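Local coordinates for protein Ent-copalyl diphosphate synthase (Streptomyces platensis, PDB 5BP8) that is a mainly helical protein of the terpene cyclase class, including a region related to the C-terminal domain of squalene-hopene cyclases, at residues T349-G360 with C408-F416; T449-M460 with I507-G518. All coordinates share one frame; numbering follows the deposited sequence. Where two conformers were deposited one is given.

Contact 1: residues T349-G360 with C408-F416; sequences TSTNAHILEALG and CCALALAEF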
# COMPACT_ATOMS: atom_id res chain seq x y z
N THR A 349 -3.05 8.89 11.36
CA THR A 349 -4.36 9.55 11.49
C THR A 349 -5.48 8.65 10.98
O THR A 349 -6.52 8.53 11.64
CB THR A 349 -4.40 10.88 10.71
OG1 THR A 349 -4.03 10.65 9.34
CG2 THR A 349 -3.45 11.90 11.33
N SER A 350 -5.25 7.94 9.86
CA SER A 350 -6.27 7.06 9.28
C SER A 350 -6.56 5.89 10.24
O SER A 350 -7.70 5.45 10.34
CB SER A 350 -5.88 6.55 7.87
OG SER A 350 -4.86 5.58 7.96
N THR A 351 -5.54 5.39 10.91
CA THR A 351 -5.71 4.30 11.87
C THR A 351 -6.63 4.74 13.03
O THR A 351 -7.57 4.03 13.40
CB THR A 351 -4.36 3.83 12.40
OG1 THR A 351 -3.57 3.31 11.31
CG2 THR A 351 -4.50 2.74 13.49
N ASN A 352 -6.35 5.91 13.58
CA ASN A 352 -7.19 6.44 14.66
C ASN A 352 -8.61 6.70 14.21
O ASN A 352 -9.55 6.39 14.96
CB ASN A 352 -6.54 7.65 15.29
CG ASN A 352 -5.46 7.26 16.29
OD1 ASN A 352 -5.73 7.14 17.51
ND2 ASN A 352 -4.26 7.02 15.79
N ALA A 353 -8.79 7.24 13.00
CA ALA A 353 -10.13 7.32 12.39
C ALA A 353 -10.84 5.97 12.35
O ALA A 353 -12.02 5.88 12.72
CB ALA A 353 -10.06 7.93 10.99
N HIS A 354 -10.14 4.92 11.89
CA HIS A 354 -10.77 3.62 11.77
C HIS A 354 -11.09 3.01 13.16
O HIS A 354 -12.13 2.34 13.33
CB HIS A 354 -9.92 2.70 10.86
CG HIS A 354 -9.86 3.19 9.45
ND1 HIS A 354 -8.79 2.97 8.60
CD2 HIS A 354 -10.76 3.91 8.73
CE1 HIS A 354 -9.03 3.54 7.44
NE2 HIS A 354 -10.21 4.13 7.49
N ILE A 355 -10.25 3.29 14.14
CA ILE A 355 -10.51 2.87 15.51
C ILE A 355 -11.72 3.62 16.07
O ILE A 355 -12.57 3.01 16.72
CB ILE A 355 -9.27 3.02 16.39
CG1 ILE A 355 -8.23 2.00 15.92
CG2 ILE A 355 -9.57 2.71 17.86
CD1 ILE A 355 -6.85 2.25 16.42
N LEU A 356 -11.83 4.89 15.76
CA LEU A 356 -13.02 5.66 16.16
C LEU A 356 -14.30 5.03 15.60
O LEU A 356 -15.31 4.91 16.32
CB LEU A 356 -12.89 7.11 15.77
CG LEU A 356 -14.09 8.03 16.07
CD1 LEU A 356 -14.40 8.00 17.54
CD2 LEU A 356 -13.82 9.44 15.64
N GLU A 357 -14.26 4.60 14.34
CA GLU A 357 -15.41 3.93 13.75
C GLU A 357 -15.71 2.59 14.43
O GLU A 357 -16.88 2.32 14.73
CB GLU A 357 -15.25 3.72 12.25
CG GLU A 357 -15.09 5.03 11.48
CD GLU A 357 -14.88 4.81 10.00
OE1 GLU A 357 -14.11 3.86 9.64
OE2 GLU A 357 -15.47 5.58 9.20
N ALA A 358 -14.71 1.75 14.63
CA ALA A 358 -14.97 0.44 15.22
C ALA A 358 -15.59 0.62 16.62
O ALA A 358 -16.61 -0.03 16.95
CB ALA A 358 -13.71 -0.38 15.30
N LEU A 359 -14.98 1.48 17.42
CA LEU A 359 -15.45 1.71 18.79
C LEU A 359 -16.81 2.39 18.82
O LEU A 359 -17.74 1.93 19.51
CB LEU A 359 -14.43 2.51 19.59
CG LEU A 359 -13.08 1.83 19.78
CD1 LEU A 359 -12.20 2.70 20.64
CD2 LEU A 359 -13.17 0.43 20.37
N GLY A 360 -16.93 3.49 18.07
CA GLY A 360 -18.17 4.25 18.00
C GLY A 360 -19.32 3.41 17.51
O GLY A 360 -20.45 3.48 18.06
N CYS A 408 -10.87 9.70 5.42
CA CYS A 408 -10.92 8.79 6.58
C CYS A 408 -11.32 9.56 7.86
O CYS A 408 -12.23 9.15 8.58
CB CYS A 408 -9.60 8.10 6.82
SG CYS A 408 -9.23 6.80 5.59
N CYS A 409 -10.61 10.64 8.13
CA CYS A 409 -10.75 11.38 9.39
C CYS A 409 -12.04 12.13 9.46
O CYS A 409 -12.72 12.08 10.50
CB CYS A 409 -9.56 12.32 9.58
SG CYS A 409 -8.03 11.42 9.83
N ALA A 410 -12.41 12.83 8.39
CA ALA A 410 -13.67 13.60 8.40
C ALA A 410 -14.89 12.69 8.48
O ALA A 410 -15.87 13.04 9.15
CB ALA A 410 -13.78 14.50 7.19
N LEU A 411 -14.85 11.54 7.81
CA LEU A 411 -16.00 10.65 7.81
C LEU A 411 -16.18 9.93 9.15
O LEU A 411 -17.31 9.68 9.55
CB LEU A 411 -15.91 9.61 6.69
CG LEU A 411 -16.13 10.22 5.29
CD1 LEU A 411 -15.75 9.23 4.20
CD2 LEU A 411 -17.56 10.74 5.15
N ALA A 412 -15.07 9.61 9.81
CA ALA A 412 -15.11 9.02 11.14
C ALA A 412 -15.67 10.06 12.13
O ALA A 412 -16.55 9.75 12.94
CB ALA A 412 -13.72 8.58 11.56
N LEU A 413 -15.14 11.28 12.06
CA LEU A 413 -15.60 12.37 12.94
C LEU A 413 -17.05 12.78 12.69
O LEU A 413 -17.76 13.18 13.63
CB LEU A 413 -14.70 13.58 12.82
CG LEU A 413 -13.35 13.48 13.51
CD1 LEU A 413 -12.44 14.57 12.95
CD2 LEU A 413 -13.43 13.58 15.03
N ALA A 414 -17.50 12.71 11.44
CA ALA A 414 -18.87 13.07 11.09
C ALA A 414 -19.88 12.13 11.76
O ALA A 414 -20.90 12.56 12.29
CB ALA A 414 -19.06 13.07 9.58
N GLU A 415 -19.57 10.84 11.74
CA GLU A 415 -20.48 9.85 12.27
C GLU A 415 -20.33 9.64 13.80
O GLU A 415 -21.32 9.32 14.47
CB GLU A 415 -20.31 8.52 11.51
CG GLU A 415 -21.39 7.46 11.80
CD GLU A 415 -22.81 7.87 11.41
OE1 GLU A 415 -23.01 8.78 10.57
OE2 GLU A 415 -23.77 7.26 11.97
N PHE A 416 -19.12 9.80 14.35
CA PHE A 416 -18.85 9.40 15.75
C PHE A 416 -18.16 10.42 16.63
O PHE A 416 -17.82 10.11 17.77
CB PHE A 416 -18.01 8.12 15.77
CG PHE A 416 -18.67 6.98 15.10
CD1 PHE A 416 -19.80 6.39 15.67
CD2 PHE A 416 -18.21 6.50 13.89
CE1 PHE A 416 -20.44 5.33 15.04
CE2 PHE A 416 -18.85 5.45 13.27
CZ PHE A 416 -19.96 4.87 13.84
O HOH W 1 -13.32 6.73 7.98
O HOH W 2 -17.88 6.73 9.77
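A353 and A412 meet between two helices of the alpha-alpha barrel type expected of a squalene-hopene cyclase-related domain. The helices run the same way, inclined by 25°, and their axes approach to 8.5 Å. Small residues allow this spacing: A353 CB lies 3.8 Å from A412 CB and rests on the backbone carbonyl of C408. L356 extends the apolar seam with CD2 beside A412 and the end of L413, while its CG and CD1 lie alongside F416 CB, the two side chains running antiparallel.

Two cysteine sulfurs pack near the start of 349-360. C408 SG sits 3.4 Å from H354 NE2, approaching the imidazole obliquely, 62° off the ring normal, and C409 SG packs against T349 CB. H354 ND1 is hydrogen-bonded to D308. That aspartate lies in a DXDD sequence, a signature of class II terpene cyclases, so this end probably borders the active-site cavity. T349 and S350 turn their hydroxyls to M395 and D396.

No direct hydrogen bond joins the helices; waters bridge them. Two waters donate to E357 OE2; the first, whose bond to OE2 is weak, also donates to C408 O at 2.7 Å, the second to L411 O at 3.0 Å. The first torsion of E357 (chi1 -61°) sets CG beside the backbone N, and the outstretched chain brings OE2 to both waters while CG packs on A412 CB.

The aromatic end depends on G360, whose lack of a side chain lets the F416 ring lie on backbone: F416 CE1 is 3.3 Å from G360 C, and E357 O lies over one ring face.

Contact 2: residues T449-M460 with I507-G518; sequences TEETAYMVQLLM and IRAARLAALALG. With SO4 (sulfate ion), chain C.
Two neighbouring, similarly directed helices of what is probably an alpha-alpha barrel meet here through an alanine seam, with A453 against A510 and A514. Their axes come within 8.3 Å at an angle of 38°; A453 CB is 4.0 Å from A514 CB, and V456 CG1 adds a branch against the same methyl.

Q457 makes a knobs-into-holes contact, its side chain seated among A510, A513, A514 and L517. Its NE2 reaches A510 O at 3.2 Å, but the N-H...O angle of only 124° makes this hydrogen bond weak. Farther along, M460, present as selenomethionine, packs CB and CG against L517.

At the start of 449-460, E450 and I507 meet at about a right angle, with E450 OE1 3.5 Å from I507 CD1. The other oxygen, OE2, accepts Y454 OH at 2.6 Å through its anti lone pair and is also bonded by H399 and W495. Three hydrogen bonds to one oxygen would be expected to fix the rotation of the carboxylate.

R511 leaves the backbone with CG anti to N (chi1 176°) and stays extended to NE; its CD passes 3.8 Å from T449 CG2, and a water links NE to T449 OG1. Beyond, NH2 bonds sulfate O2 at 2.8 Å and also L482 O, while NH1 bonds sulfate O4 at 3.1 Å, with the sulfur in the guanidinium plane and L515 CD1 over one face. The ion probably comes from the crystallisation liquor. Such a buried alanine seam is consistent with the helical barrel of squalene-hopene cyclase relatives.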
# COMPACT_ATOMS: atom_id res chain seq x y z
N THR A 449 -9.42 8.06 -10.18
CA THR A 449 -10.66 7.40 -9.73
C THR A 449 -10.68 7.31 -8.19
O THR A 449 -11.67 7.73 -7.54
CB THR A 449 -10.76 5.99 -10.34
OG1 THR A 449 -11.02 6.12 -11.75
CG2 THR A 449 -11.89 5.14 -9.71
N GLU A 450 -9.57 6.82 -7.61
CA GLU A 450 -9.54 6.61 -6.16
C GLU A 450 -9.79 7.91 -5.40
O GLU A 450 -10.67 7.99 -4.54
CB GLU A 450 -8.20 6.01 -5.74
CG GLU A 450 -8.09 5.74 -4.24
CD GLU A 450 -6.76 5.12 -3.82
OE1 GLU A 450 -5.86 4.96 -4.69
OE2 GLU A 450 -6.65 4.79 -2.63
N GLU A 451 -9.03 8.96 -5.73
CA GLU A 451 -9.08 10.18 -4.95
C GLU A 451 -10.39 10.95 -5.18
O GLU A 451 -10.94 11.55 -4.24
CB GLU A 451 -7.85 11.05 -5.20
CG GLU A 451 -6.54 10.34 -4.84
CD GLU A 451 -5.31 11.02 -5.40
OE1 GLU A 451 -5.03 10.85 -6.60
OE2 GLU A 451 -4.59 11.70 -4.63
N THR A 452 -10.88 10.92 -6.41
CA THR A 452 -12.16 11.50 -6.73
C THR A 452 -13.26 10.80 -5.91
O THR A 452 -14.13 11.48 -5.30
CB THR A 452 -12.45 11.40 -8.24
OG1 THR A 452 -11.42 12.07 -8.99
CG2 THR A 452 -13.81 12.04 -8.55
N ALA A 453 -13.22 9.48 -5.90
CA ALA A 453 -14.20 8.68 -5.14
C ALA A 453 -14.23 9.07 -3.68
O ALA A 453 -15.33 9.24 -3.11
CB ALA A 453 -13.93 7.19 -5.28
N TYR A 454 -13.05 9.25 -3.07
CA TYR A 454 -13.00 9.66 -1.66
C TYR A 454 -13.69 11.00 -1.41
O TYR A 454 -14.40 11.16 -0.41
CB TYR A 454 -11.57 9.70 -1.11
CG TYR A 454 -10.84 8.35 -1.17
CD1 TYR A 454 -11.53 7.14 -1.09
CD2 TYR A 454 -9.46 8.31 -1.22
CE1 TYR A 454 -10.87 5.92 -1.13
CE2 TYR A 454 -8.78 7.10 -1.25
CZ TYR A 454 -9.49 5.91 -1.20
OH TYR A 454 -8.87 4.69 -1.26
N MSE A 455 -13.46 11.97 -2.29
CA MSE A 455 -14.06 13.29 -2.12
C MSE A 455 -15.55 13.28 -2.37
O MSE A 455 -16.30 13.98 -1.66
CB MSE A 455 -13.35 14.33 -2.99
CG MSE A 455 -11.94 14.56 -2.46
SE MSE A 455 -11.83 15.26 -0.63
CE MSE A 455 -11.56 13.63 0.38
N VAL A 456 -16.01 12.53 -3.36
CA VAL A 456 -17.46 12.43 -3.59
C VAL A 456 -18.15 11.85 -2.34
O VAL A 456 -19.18 12.39 -1.87
CB VAL A 456 -17.78 11.62 -4.85
CG1 VAL A 456 -19.24 11.23 -4.91
CG2 VAL A 456 -17.38 12.40 -6.09
N GLN A 457 -17.57 10.79 -1.78
CA GLN A 457 -18.08 10.19 -0.54
C GLN A 457 -18.10 11.18 0.61
O GLN A 457 -19.12 11.28 1.31
CB GLN A 457 -17.25 9.01 -0.09
CG GLN A 457 -17.39 7.79 -0.96
CD GLN A 457 -16.66 6.60 -0.38
OE1 GLN A 457 -16.82 6.28 0.81
NE2 GLN A 457 -15.85 5.94 -1.21
N LEU A 458 -16.99 11.89 0.82
CA LEU A 458 -16.90 12.89 1.87
C LEU A 458 -18.02 13.91 1.74
O LEU A 458 -18.72 14.19 2.72
CB LEU A 458 -15.54 13.60 1.84
CG LEU A 458 -15.31 14.73 2.85
CD1 LEU A 458 -15.69 14.32 4.26
CD2 LEU A 458 -13.86 15.22 2.83
N LEU A 459 -18.17 14.47 0.54
CA LEU A 459 -19.16 15.52 0.32
C LEU A 459 -20.59 15.03 0.50
O LEU A 459 -21.40 15.71 1.15
CB LEU A 459 -18.99 16.14 -1.07
CG LEU A 459 -17.71 16.95 -1.31
CD1 LEU A 459 -17.58 17.31 -2.78
CD2 LEU A 459 -17.67 18.21 -0.46
N MSE A 460 -20.89 13.86 -0.04
CA MSE A 460 -22.26 13.31 0.06
C MSE A 460 -22.59 12.87 1.47
O MSE A 460 -23.69 13.18 1.99
CB MSE A 460 -22.48 12.20 -0.96
CG MSE A 460 -22.41 12.68 -2.40
SE MSE A 460 -23.84 13.97 -2.86
CE MSE A 460 -23.27 15.69 -2.14
N ILE A 507 -10.14 0.10 -4.68
CA ILE A 507 -10.47 1.32 -5.39
C ILE A 507 -11.83 1.20 -6.11
O ILE A 507 -12.64 2.12 -6.05
CB ILE A 507 -9.35 1.70 -6.37
CG1 ILE A 507 -8.06 2.02 -5.60
CG2 ILE A 507 -9.74 2.92 -7.21
CD1 ILE A 507 -6.82 2.07 -6.49
N ARG A 508 -12.08 0.06 -6.74
CA ARG A 508 -13.34 -0.19 -7.42
C ARG A 508 -14.50 -0.07 -6.44
O ARG A 508 -15.57 0.46 -6.79
CB ARG A 508 -13.36 -1.55 -8.13
CG ARG A 508 -12.38 -1.62 -9.30
CD ARG A 508 -12.44 -2.91 -10.10
NE ARG A 508 -13.51 -2.84 -11.09
CZ ARG A 508 -13.57 -3.53 -12.23
NH1 ARG A 508 -12.60 -4.37 -12.62
NH2 ARG A 508 -14.63 -3.36 -13.02
N ALA A 509 -14.30 -0.54 -5.20
CA ALA A 509 -15.36 -0.47 -4.19
C ALA A 509 -15.62 0.97 -3.77
O ALA A 509 -16.76 1.38 -3.56
CB ALA A 509 -15.05 -1.36 -3.00
N ALA A 510 -14.55 1.75 -3.66
CA ALA A 510 -14.67 3.15 -3.35
C ALA A 510 -15.42 3.92 -4.44
O ALA A 510 -16.25 4.80 -4.14
CB ALA A 510 -13.29 3.76 -3.11
N ARG A 511 -15.13 3.58 -5.69
CA ARG A 511 -15.80 4.20 -6.82
C ARG A 511 -17.30 3.88 -6.79
O ARG A 511 -18.14 4.76 -6.94
CB ARG A 511 -15.19 3.74 -8.14
CG ARG A 511 -15.90 4.28 -9.37
CD ARG A 511 -15.30 3.73 -10.66
NE ARG A 511 -15.87 4.34 -11.85
CZ ARG A 511 -16.91 3.87 -12.55
NH1 ARG A 511 -17.54 2.76 -12.20
NH2 ARG A 511 -17.30 4.52 -13.63
N LEU A 512 -17.61 2.62 -6.55
CA LEU A 512 -19.02 2.19 -6.50
C LEU A 512 -19.79 2.95 -5.42
O LEU A 512 -20.89 3.48 -5.69
CB LEU A 512 -19.11 0.68 -6.32
CG LEU A 512 -20.53 0.10 -6.16
CD1 LEU A 512 -21.40 0.45 -7.34
CD2 LEU A 512 -20.49 -1.40 -5.97
N ALA A 513 -19.21 3.03 -4.23
CA ALA A 513 -19.80 3.81 -3.12
C ALA A 513 -20.06 5.26 -3.49
O ALA A 513 -21.15 5.79 -3.24
CB ALA A 513 -18.92 3.71 -1.89
N ALA A 514 -19.06 5.93 -4.08
CA ALA A 514 -19.19 7.30 -4.55
C ALA A 514 -20.35 7.48 -5.54
O ALA A 514 -21.17 8.37 -5.37
CB ALA A 514 -17.90 7.77 -5.19
N LEU A 515 -20.42 6.61 -6.54
CA LEU A 515 -21.43 6.72 -7.56
C LEU A 515 -22.83 6.44 -7.00
O LEU A 515 -23.79 7.08 -7.42
CB LEU A 515 -21.12 5.80 -8.75
CG LEU A 515 -19.95 6.23 -9.67
CD1 LEU A 515 -19.77 5.20 -10.76
CD2 LEU A 515 -20.18 7.58 -10.30
N ALA A 516 -22.93 5.53 -6.04
CA ALA A 516 -24.21 5.24 -5.39
C ALA A 516 -24.67 6.42 -4.56
O ALA A 516 -25.85 6.80 -4.60
CB ALA A 516 -24.09 3.99 -4.53
N LEU A 517 -23.76 6.99 -3.78
CA LEU A 517 -24.06 8.15 -2.94
C LEU A 517 -24.36 9.40 -3.75
O LEU A 517 -25.22 10.19 -3.38
CB LEU A 517 -22.92 8.40 -1.95
CG LEU A 517 -22.74 7.31 -0.89
CD1 LEU A 517 -21.36 7.37 -0.25
CD2 LEU A 517 -23.82 7.41 0.18
N GLY A 518 -23.66 9.56 -4.88
CA GLY A 518 -23.87 10.68 -5.78
C GLY A 518 -25.16 10.61 -6.57
O GLY A 518 -25.60 11.61 -7.14
S SO4 C . -20.44 2.90 -15.06
O1 SO4 C . -21.77 3.57 -14.94
O2 SO4 C . -19.44 3.94 -15.38
O3 SO4 C . -20.45 1.89 -16.14
O4 SO4 C . -20.12 2.23 -13.78
O HOH W 3 -13.68 5.98 -12.55

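Contacts 1 and 2 follow each other along the chain, their centres about 17 Å apart, and join two pairs of similarly directed helices. Helices 402-416 and 449-461 bring the pairs together: A410 CB packs 3.5 Å from L458 CD1, consistent with successive positions in one barrel layer. Both interfaces are mainly buried and centred on alanines, but their polar parts differ. In contact 1, cysteine sulfurs, a histidine and two waters lie between the helices, close to the DXDD sequence. Contact 2 has a direct though weak side-chain-to-backbone bond, and its partly exposed arginine binds sulfate, with R8 as a further partner of the ion.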